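Local atomic coordinates of thioredoxin peroxidase 2 (Plasmodium falciparum, PDB entry 2C0D), a protein that probably reduces hydrogen peroxide and organic hydroperoxides to water and alcohols, as a mitochondrial, thioredoxin-dependent 2-Cys peroxiredoxin. Residues Y32-Q37 with V48-F53; Y58-F63 with V91-I96; Y64-T69 with Y102-W107. One frame throughout, in Å; residues are numbered along the deposited sequence.

Contact 1. Residues Y32-Q37 with V48-F53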
loop_
_atom_site.group_PDB
_atom_site.type_symbol
_atom_site.label_atom_id
_atom_site.label_comp_id
_atom_site.label_asym_id
_atom_site.label_seq_id
_atom_site.Cartn_x
_atom_site.Cartn_y
_atom_site.Cartn_z
ATOM N N TYR B 32 -5.784 -14.952 4.461
ATOM C CA TYR B 32 -6.411 -16.074 3.788
ATOM C C TYR B 32 -5.391 -17.168 3.540
ATOM O O TYR B 32 -4.381 -16.962 2.841
ATOM C CB TYR B 32 -7.026 -15.591 2.465
ATOM C CG TYR B 32 -7.581 -16.726 1.603
ATOM C CD1 TYR B 32 -8.726 -17.449 2.003
ATOM C CD2 TYR B 32 -6.984 -17.056 0.391
ATOM C CE1 TYR B 32 -9.252 -18.484 1.212
ATOM C CE2 TYR B 32 -7.527 -18.104 -0.425
ATOM C CZ TYR B 32 -8.649 -18.805 0.012
ATOM O OH TYR B 32 -9.205 -19.834 -0.762
ATOM N N ASN B 33 -5.670 -18.346 4.106
ATOM C CA ASN B 33 -4.761 -19.468 4.058
ATOM C C ASN B 33 -5.029 -20.324 2.824
ATOM O O ASN B 33 -5.817 -21.246 2.864
ATOM C CB ASN B 33 -4.969 -20.318 5.330
ATOM C CG ASN B 33 -4.007 -21.474 5.447
ATOM O OD1 ASN B 33 -2.968 -21.552 4.758
ATOM N ND2 ASN B 33 -4.349 -22.415 6.361
ATOM N N PHE B 34 -4.329 -20.050 1.741
ATOM C CA PHE B 34 -4.589 -20.780 0.502
ATOM C C PHE B 34 -3.792 -22.057 0.413
ATOM O O PHE B 34 -2.804 -22.243 1.124
ATOM C CB PHE B 34 -4.277 -19.895 -0.694
ATOM C CG PHE B 34 -2.880 -19.342 -0.705
ATOM C CD1 PHE B 34 -1.833 -20.063 -1.286
ATOM C CD2 PHE B 34 -2.617 -18.083 -0.175
ATOM C CE1 PHE B 34 -0.554 -19.530 -1.317
ATOM C CE2 PHE B 34 -1.353 -17.549 -0.208
ATOM C CZ PHE B 34 -0.313 -18.273 -0.787
ATOM N N THR B 35 -4.243 -22.943 -0.479
ATOM C CA THR B 35 -3.455 -24.088 -0.916
ATOM C C THR B 35 -3.499 -24.069 -2.454
ATOM O O THR B 35 -4.581 -23.939 -3.080
ATOM C CB THR B 35 -3.951 -25.453 -0.358
ATOM O OG1 THR B 35 -3.898 -25.449 1.081
ATOM C CG2 THR B 35 -3.045 -26.578 -0.834
ATOM N N ALA B 36 -2.324 -24.130 -3.071
ATOM C CA ALA B 36 -2.263 -24.012 -4.531
ATOM C C ALA B 36 -0.991 -24.701 -4.969
ATOM O O ALA B 36 -0.082 -24.892 -4.167
ATOM C CB ALA B 36 -2.230 -22.529 -4.974
ATOM N N GLN B 37 -0.914 -25.055 -6.237
ATOM C CA GLN B 37 0.360 -25.558 -6.762
ATOM C C GLN B 37 1.296 -24.409 -7.018
ATOM O O GLN B 37 0.869 -23.308 -7.418
ATOM C CB GLN B 37 0.150 -26.326 -8.075
ATOM C CG GLN B 37 -0.669 -27.589 -7.910
ATOM C CD GLN B 37 -0.625 -28.421 -9.159
ATOM O OE1 GLN B 37 -0.921 -27.917 -10.246
ATOM N NE2 GLN B 37 -0.205 -29.685 -9.034
ATOM N N VAL B 48 1.800 -25.389 -2.164
ATOM C CA VAL B 48 2.144 -24.226 -1.356
ATOM C C VAL B 48 0.978 -23.942 -0.445
ATOM O O VAL B 48 -0.129 -23.696 -0.901
ATOM C CB VAL B 48 2.390 -22.962 -2.236
ATOM C CG1 VAL B 48 2.739 -21.755 -1.358
ATOM C CG2 VAL B 48 3.510 -23.261 -3.253
ATOM N N ASP B 49 1.259 -23.971 0.848
ATOM C CA ASP B 49 0.259 -23.845 1.892
ATOM C C ASP B 49 0.720 -22.696 2.771
ATOM O O ASP B 49 1.768 -22.808 3.399
ATOM C CB ASP B 49 0.275 -25.153 2.703
ATOM C CG ASP B 49 -0.668 -25.143 3.885
ATOM O OD1 ASP B 49 -1.462 -24.175 4.019
ATOM O OD2 ASP B 49 -0.603 -26.121 4.692
ATOM N N LEU B 50 -0.053 -21.611 2.829
ATOM C CA LEU B 50 0.398 -20.423 3.567
ATOM C C LEU B 50 0.637 -20.780 5.025
ATOM O O LEU B 50 1.591 -20.298 5.649
ATOM C CB LEU B 50 -0.593 -19.265 3.460
ATOM C CG LEU B 50 -0.017 -17.888 3.801
ATOM C CD1 LEU B 50 1.177 -17.598 2.845
ATOM C CD2 LEU B 50 -1.097 -16.804 3.682
ATOM N N SER B 51 -0.207 -21.659 5.563
ATOM C CA SER B 51 -0.134 -21.958 6.987
ATOM C C SER B 51 1.147 -22.669 7.365
ATOM O O SER B 51 1.533 -22.645 8.534
ATOM C CB SER B 51 -1.357 -22.728 7.496
ATOM O OG SER B 51 -1.404 -24.014 6.933
ATOM N N SER B 52 1.851 -23.227 6.381
ATOM C CA SER B 52 3.136 -23.871 6.665
ATOM C C SER B 52 4.220 -22.920 7.178
ATOM O O SER B 52 5.183 -23.366 7.803
ATOM C CB SER B 52 3.666 -24.673 5.475
ATOM O OG SER B 52 4.130 -23.840 4.429
ATOM N N PHE B 53 4.066 -21.624 6.917
ATOM C CA PHE B 53 5.084 -20.651 7.309
ATOM C C PHE B 53 4.833 -20.086 8.715
ATOM O O PHE B 53 5.687 -19.403 9.284
ATOM C CB PHE B 53 5.166 -19.537 6.253
ATOM C CG PHE B 53 5.521 -20.052 4.877
ATOM C CD1 PHE B 53 6.827 -20.460 4.597
ATOM C CD2 PHE B 53 4.551 -20.169 3.879
ATOM C CE1 PHE B 53 7.184 -20.964 3.339
ATOM C CE2 PHE B 53 4.900 -20.665 2.583
ATOM C CZ PHE B 53 6.230 -21.066 2.325
#
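L50 packs against the F34 ring, beside the loop that leads into strand 35-39. Its CB lies 3.5 Å from N33 OD1 and also sits over one face of the F34 ring, offset toward the rim. CG stands opposite the backbone N (chi1 -161°), and this brings both methyls to the CE2 side of the ring. CD1 meets F34 CE2 and CZ. CD2 meets F34 CE2 as well and comes to 3.4 Å from Y32 O. V48 CG1 approaches the CE1 side of the F34 ring obliquely, 4.0 Å from CE1. F34 and V48 lie side by side and point the same way.

The backbones pair as the two strands of a beta hairpin, 35-39 with 45-49. A36 and V48 form an antiparallel hydrogen-bonded pair. V48 N gives the shorter bond, 2.8 Å to A36 O and nearly straight at 172°; A36 N returns one to V48 O. T35 and D49 are the adjoining non-hydrogen-bonded pair. Past it, L50 N still reaches F34 O at 3.3 Å.

The polar side of the contact is built round D49. Its OD1 accepts from S51 N, which makes an Asx turn, and from S51 OG; both come from the same face of the carboxylate. N33 OD1 takes a second, weak bond from S51 N at 2.9 Å. The N33 amide and D49 carboxylate planes are only 14° apart. Helix 131-135 covers F34 and A36 through I132, and Y32 OH is bonded to D131.

N33 OD1 and D49 OD1 are two acceptors only 3.1 Å apart. Sharing the N-H of S51 probably offsets part of their repulsion, and the S51 hydroxyl would further stabilise the charge on the carboxylate oxygen.

Contact 2. Residues Y58-F63 with V91-I96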
loop_
_atom_site.group_PDB
_atom_site.type_symbol
_atom_site.label_atom_id
_atom_site.label_comp_id
_atom_site.label_asym_id
_atom_site.label_seq_id
_atom_site.Cartn_x
_atom_site.Cartn_y
_atom_site.Cartn_z
ATOM N N TYR B 58 8.160 -14.900 7.871
ATOM C CA TYR B 58 7.284 -13.881 7.273
ATOM C C TYR B 58 7.047 -14.292 5.829
ATOM O O TYR B 58 7.846 -15.062 5.273
ATOM C CB TYR B 58 7.977 -12.519 7.254
ATOM C CG TYR B 58 8.186 -11.932 8.626
ATOM C CD1 TYR B 58 7.248 -11.063 9.177
ATOM C CD2 TYR B 58 9.335 -12.227 9.356
ATOM C CE1 TYR B 58 7.442 -10.519 10.454
ATOM C CE2 TYR B 58 9.547 -11.683 10.644
ATOM C CZ TYR B 58 8.590 -10.842 11.171
ATOM O OH TYR B 58 8.793 -10.299 12.419
ATOM N N CYS B 59 5.946 -13.820 5.234
ATOM C CA CYS B 59 5.726 -14.016 3.792
ATOM C C CYS B 59 5.521 -12.682 3.114
ATOM O O CYS B 59 4.919 -11.771 3.706
ATOM C CB CYS B 59 4.475 -14.844 3.548
ATOM S SG CYS B 59 4.672 -16.541 4.117
ATOM N N CYS B 60 5.996 -12.565 1.882
ATOM C CA CYS B 60 5.685 -11.396 1.054
ATOM C C CYS B 60 4.939 -11.969 -0.163
ATOM O O CYS B 60 5.510 -12.761 -0.905
ATOM C CB CYS B 60 6.969 -10.666 0.640
ATOM S SG CYS B 60 6.670 -9.346 -0.513
ATOM N N LEU B 61 3.657 -11.642 -0.297
ATOM C CA LEU B 61 2.878 -12.111 -1.444
ATOM C C LEU B 61 2.941 -11.044 -2.527
ATOM O O LEU B 61 2.510 -9.894 -2.293
ATOM C CB LEU B 61 1.415 -12.334 -1.077
ATOM C CG LEU B 61 1.165 -13.209 0.146
ATOM C CD1 LEU B 61 -0.336 -13.468 0.348
ATOM C CD2 LEU B 61 1.984 -14.541 0.072
ATOM N N LEU B 62 3.416 -11.402 -3.710
ATOM C CA LEU B 62 3.570 -10.454 -4.787
ATOM C C LEU B 62 2.640 -10.884 -5.925
ATOM O O LEU B 62 2.961 -11.836 -6.659
ATOM C CB LEU B 62 5.043 -10.466 -5.251
ATOM C CG LEU B 62 5.495 -9.506 -6.350
ATOM C CD1 LEU B 62 5.582 -8.071 -5.847
ATOM C CD2 LEU B 62 6.866 -9.958 -6.881
ATOM N N PHE B 63 1.501 -10.205 -6.072
ATOM C CA PHE B 63 0.540 -10.549 -7.141
ATOM C C PHE B 63 0.853 -9.756 -8.411
ATOM O O PHE B 63 1.310 -8.589 -8.358
ATOM C CB PHE B 63 -0.876 -10.151 -6.717
ATOM C CG PHE B 63 -1.456 -11.016 -5.625
ATOM C CD1 PHE B 63 -2.280 -12.108 -5.953
ATOM C CD2 PHE B 63 -1.221 -10.710 -4.290
ATOM C CE1 PHE B 63 -2.849 -12.890 -4.953
ATOM C CE2 PHE B 63 -1.799 -11.476 -3.272
ATOM C CZ PHE B 63 -2.630 -12.558 -3.602
ATOM N N VAL B 91 12.102 -13.924 5.238
ATOM C CA VAL B 91 10.862 -13.692 4.486
ATOM C C VAL B 91 10.797 -14.655 3.298
ATOM O O VAL B 91 11.728 -14.691 2.473
ATOM C CB VAL B 91 10.777 -12.232 3.930
ATOM C CG1 VAL B 91 9.438 -12.041 3.127
ATOM C CG2 VAL B 91 10.884 -11.231 5.064
ATOM N N GLU B 92 9.704 -15.414 3.213
ATOM C CA GLU B 92 9.418 -16.209 2.011
ATOM C C GLU B 92 8.730 -15.319 0.958
ATOM O O GLU B 92 7.616 -14.811 1.218
ATOM C CB GLU B 92 8.498 -17.383 2.385
ATOM C CG GLU B 92 8.263 -18.368 1.194
ATOM C CD GLU B 92 9.355 -19.423 0.992
ATOM O OE1 GLU B 92 10.220 -19.601 1.895
ATOM O OE2 GLU B 92 9.332 -20.118 -0.082
ATOM N N LEU B 93 9.371 -15.125 -0.197
ATOM C CA LEU B 93 8.747 -14.359 -1.301
ATOM C C LEU B 93 7.923 -15.308 -2.174
ATOM O O LEU B 93 8.453 -16.326 -2.686
ATOM C CB LEU B 93 9.822 -13.677 -2.149
ATOM C CG LEU B 93 9.306 -12.831 -3.321
ATOM C CD1 LEU B 93 8.390 -11.671 -2.822
ATOM C CD2 LEU B 93 10.522 -12.285 -4.137
ATOM N N LEU B 94 6.642 -14.995 -2.362
ATOM C CA LEU B 94 5.787 -15.818 -3.249
ATOM C C LEU B 94 5.171 -14.948 -4.356
ATOM O O LEU B 94 4.417 -13.986 -4.060
ATOM C CB LEU B 94 4.663 -16.475 -2.454
ATOM C CG LEU B 94 5.134 -17.386 -1.302
ATOM C CD1 LEU B 94 3.946 -17.855 -0.492
ATOM C CD2 LEU B 94 5.963 -18.565 -1.803
ATOM N N GLY B 95 5.496 -15.269 -5.613
ATOM C CA GLY B 95 4.853 -14.563 -6.726
ATOM C C GLY B 95 3.542 -15.275 -6.975
ATOM O O GLY B 95 3.463 -16.531 -6.906
ATOM N N ILE B 96 2.473 -14.520 -7.196
ATOM C CA ILE B 96 1.171 -15.162 -7.424
ATOM C C ILE B 96 0.478 -14.566 -8.668
ATOM O O ILE B 96 0.362 -13.350 -8.770
ATOM C CB ILE B 96 0.224 -14.982 -6.226
ATOM C CG1 ILE B 96 0.872 -15.492 -4.927
ATOM C CG2 ILE B 96 -1.104 -15.714 -6.505
ATOM C CD1 ILE B 96 0.138 -15.107 -3.652
#
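C60 and L93 meet at the apolar centre of this strand pair, with C60 SG 3.7 Å from L93 CD1. On the other face L61 CD2 touches L94 CD1 at 3.9 Å. Farther along that face come F63 and I96, its aromatic end, lying side by side. I96 CD1 sits over one face of the F63 ring, 4.1 Å from its centroid, while CG2 meets F63 CE1. With CG1 turned away from the carbonyl carbon (chi1 -55°), CD1 also reaches L61 CB. On the C60 face, C60 CB rests on V91 CG1. L62 continues this face toward F79 and I76 of helix 73-81; its side chain is about 9 Å from that of C72, the predicted peroxidatic cysteine.

The strands are parallel neighbours in the central sheet of the thioredoxin-like peroxiredoxin fold, joined by a crossover through helices 73-81 and 83-88. Five backbone bonds link them, alternating in direction from E92 N to Y58 O through I96 N to L62 O. L94 N to C60 O is nearly straight, at 176°. I96 N instead meets L62 O from above the carbonyl plane.

Two polar groups appear at the starting end of the strands. Y58 OH bonds D186 of helix 172-188. On the other face, E92 OE1 forms a salt bridge with K57.

Contact 3. Residues Y64-T69 with Y102-W107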
loop_
_atom_site.group_PDB
_atom_site.type_symbol
_atom_site.label_atom_id
_atom_site.label_comp_id
_atom_site.label_asym_id
_atom_site.label_seq_id
_atom_site.Cartn_x
_atom_site.Cartn_y
_atom_site.Cartn_z
ATOM N N TYR B 64 0.600 -10.364 -9.568
ATOM C CA TYR B 64 0.866 -9.629 -10.836
ATOM C C TYR B 64 0.055 -10.256 -11.960
ATOM O O TYR B 64 -0.400 -11.421 -11.827
ATOM C CB TYR B 64 2.370 -9.640 -11.195
ATOM C CG TYR B 64 2.900 -11.047 -11.215
ATOM C CD1 TYR B 64 2.760 -11.877 -12.362
ATOM C CD2 TYR B 64 3.480 -11.587 -10.060
ATOM C CE1 TYR B 64 3.198 -13.206 -12.338
ATOM C CE2 TYR B 64 3.913 -12.916 -10.030
ATOM C CZ TYR B 64 3.763 -13.707 -11.149
ATOM O OH TYR B 64 4.213 -15.014 -11.034
ATOM N N PRO B 65 -0.180 -9.479 -13.034
ATOM C CA PRO B 65 -0.813 -9.939 -14.276
ATOM C C PRO B 65 0.222 -10.465 -15.289
ATOM O O PRO B 65 1.370 -9.997 -15.308
ATOM C CB PRO B 65 -1.455 -8.634 -14.812
ATOM C CG PRO B 65 -0.431 -7.582 -14.466
ATOM C CD PRO B 65 0.023 -8.008 -13.033
ATOM N N LEU B 66 -0.195 -11.453 -16.093
ATOM C CA LEU B 66 0.617 -11.950 -17.203
ATOM C C LEU B 66 0.045 -11.629 -18.598
ATOM O O LEU B 66 0.623 -12.048 -19.594
ATOM C CB LEU B 66 0.831 -13.462 -17.093
ATOM C CG LEU B 66 1.775 -13.948 -15.991
ATOM C CD1 LEU B 66 2.057 -15.470 -16.147
ATOM C CD2 LEU B 66 3.078 -13.184 -15.940
ATOM N N ASN B 67 -1.022 -10.845 -18.677
ATOM C CA ASN B 67 -1.522 -10.456 -20.013
ATOM C C ASN B 67 -0.499 -9.548 -20.705
ATOM O O ASN B 67 0.281 -8.858 -20.034
ATOM C CB ASN B 67 -2.900 -9.824 -19.947
ATOM C CG ASN B 67 -2.969 -8.726 -18.939
ATOM O OD1 ASN B 67 -2.528 -7.615 -19.205
ATOM N ND2 ASN B 67 -3.539 -9.021 -17.767
ATOM N N TYR B 68 -0.454 -9.568 -22.028
ATOM C CA TYR B 68 0.566 -8.763 -22.719
ATOM C C TYR B 68 0.487 -7.267 -22.444
ATOM O O TYR B 68 1.516 -6.588 -22.464
ATOM C CB TYR B 68 0.548 -8.997 -24.224
ATOM C CG TYR B 68 0.982 -10.393 -24.632
ATOM C CD1 TYR B 68 1.965 -11.085 -23.927
ATOM C CD2 TYR B 68 0.429 -10.995 -25.769
ATOM C CE1 TYR B 68 2.352 -12.367 -24.293
ATOM C CE2 TYR B 68 0.835 -12.276 -26.176
ATOM C CZ TYR B 68 1.791 -12.950 -25.423
ATOM O OH TYR B 68 2.200 -14.222 -25.784
ATOM N N THR B 69 -0.711 -6.751 -22.215
ATOM C CA THR B 69 -0.842 -5.313 -21.965
ATOM C C THR B 69 -0.048 -4.901 -20.728
ATOM O O THR B 69 0.686 -3.885 -20.773
ATOM C CB THR B 69 -2.295 -4.870 -21.838
ATOM O OG1 THR B 69 -2.967 -5.190 -23.063
ATOM C CG2 THR B 69 -2.370 -3.342 -21.646
ATOM N N TYR B 102 2.416 -24.374 -16.125
ATOM C CA TYR B 102 3.084 -24.364 -17.442
ATOM C C TYR B 102 3.441 -22.922 -17.832
ATOM O O TYR B 102 4.559 -22.644 -18.245
ATOM C CB TYR B 102 2.169 -24.937 -18.544
ATOM C CG TYR B 102 2.864 -24.881 -19.856
ATOM C CD1 TYR B 102 3.705 -25.947 -20.240
ATOM C CD2 TYR B 102 2.722 -23.787 -20.700
ATOM C CE1 TYR B 102 4.381 -25.918 -21.467
ATOM C CE2 TYR B 102 3.398 -23.734 -21.938
ATOM C CZ TYR B 102 4.234 -24.801 -22.286
ATOM O OH TYR B 102 4.909 -24.764 -23.482
ATOM N N SER B 103 2.484 -22.003 -17.678
ATOM C CA SER B 103 2.717 -20.595 -18.049
ATOM C C SER B 103 3.921 -19.998 -17.267
ATOM O O SER B 103 4.738 -19.280 -17.849
ATOM C CB SER B 103 1.446 -19.751 -17.789
ATOM O OG SER B 103 0.435 -20.082 -18.773
ATOM N N HIS B 104 4.003 -20.279 -15.964
ATOM C CA HIS B 104 5.163 -19.810 -15.162
ATOM C C HIS B 104 6.486 -20.415 -15.616
ATOM O O HIS B 104 7.474 -19.707 -15.731
ATOM C CB HIS B 104 4.944 -20.110 -13.699
ATOM C CG HIS B 104 3.890 -19.233 -13.075
ATOM N ND1 HIS B 104 3.719 -17.903 -13.423
ATOM C CD2 HIS B 104 2.986 -19.486 -12.107
ATOM C CE1 HIS B 104 2.745 -17.382 -12.691
ATOM N NE2 HIS B 104 2.288 -18.320 -11.884
ATOM N N LEU B 105 6.479 -21.719 -15.876
ATOM C CA LEU B 105 7.697 -22.384 -16.345
ATOM C C LEU B 105 8.151 -21.735 -17.673
ATOM O O LEU B 105 9.327 -21.465 -17.862
ATOM C CB LEU B 105 7.461 -23.887 -16.525
ATOM C CG LEU B 105 8.698 -24.627 -17.079
ATOM C CD1 LEU B 105 9.920 -24.419 -16.142
ATOM C CD2 LEU B 105 8.268 -26.104 -17.268
ATOM N N ALA B 106 7.215 -21.524 -18.597
ATOM C CA ALA B 106 7.523 -20.876 -19.887
ATOM C C ALA B 106 8.131 -19.474 -19.686
ATOM O O ALA B 106 9.077 -19.088 -20.386
ATOM C CB ALA B 106 6.269 -20.787 -20.722
ATOM N N TRP B 107 7.624 -18.736 -18.695
ATOM C CA TRP B 107 8.136 -17.377 -18.420
ATOM C C TRP B 107 9.576 -17.448 -17.876
ATOM O O TRP B 107 10.449 -16.611 -18.237
ATOM C CB TRP B 107 7.218 -16.685 -17.415
ATOM C CG TRP B 107 7.264 -15.173 -17.483
ATOM C CD1 TRP B 107 7.610 -14.377 -18.550
ATOM C CD2 TRP B 107 6.839 -14.300 -16.443
ATOM N NE1 TRP B 107 7.437 -13.036 -18.209
ATOM C CE2 TRP B 107 6.970 -12.974 -16.922
ATOM C CE3 TRP B 107 6.382 -14.512 -15.143
ATOM C CZ2 TRP B 107 6.658 -11.852 -16.129
ATOM C CZ3 TRP B 107 6.081 -13.360 -14.328
ATOM C CH2 TRP B 107 6.219 -12.074 -14.855
#
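L66 drives one methyl onto the indole of W107. CD2 stands over one face of the six-membered ring, 3.5 Å from its centroid and 14° off the normal, a close CH-pi contact. The methyl is nearest CZ3, at 3.4 Å. The other branch, CD1, reaches H104 CE1 at 4.0 Å. L66 thus touches two side chains from successive turns of helix 101-109.

Y64 meets the same two residues. Its CE1 is 3.5 Å from W107 CZ3. The Y64 and W107 side chains slide past each other in opposite directions, and their ring planes are oblique, 41° apart. Y64 OH comes to 3.2 Å from H104 CE1, a close oblique approach that is not a hydrogen bond. The ring is carried there by a chi1 of 54°, which sets CG between the backbone N and the carbonyl carbon. L66 CG lies in plane at the edge of the Y64 ring.

The second shell helps to place these groups. H104 NE2 makes a weak bond to V125 O of strand 123-126, and W107 NE1 a weak one to G115 O. W107 also packs on V71, and its side chain is about 6 Å from that of C72. Segment 64-69 is part of the peroxiredoxin active-site loop, which leads to this predicted peroxidatic cysteine at helix 73-81. The contact packs that loop against helix 101-109.

Van der Waals and CH-pi packing hold the two segments together. H104 ND1 is buried with no partner in the model, which probably carries some energetic cost.

All three contacts belong to the AhpC/TSA-type peroxiredoxin domain. Contact 1 closes before contact 2 opens; contacts 2 and 3 interleave along the chain. Contacts 1 and 2 have centres about 11 Å apart and reach the same mixed sheet. They touch where F53 packs on C59 and E92, and V48 CG1 nears L94 CD1. Contact 3 is centred about 17 Å from the centre of contact 2 and follows its strands at their C-terminal ends. There I96 O and Y64 N are 3.1 Å apart, a probable hydrogen bond. Contacts 1 and 3 do not touch. Together they run from the peripheral hairpin through the buried sheet core to the surroundings of C72.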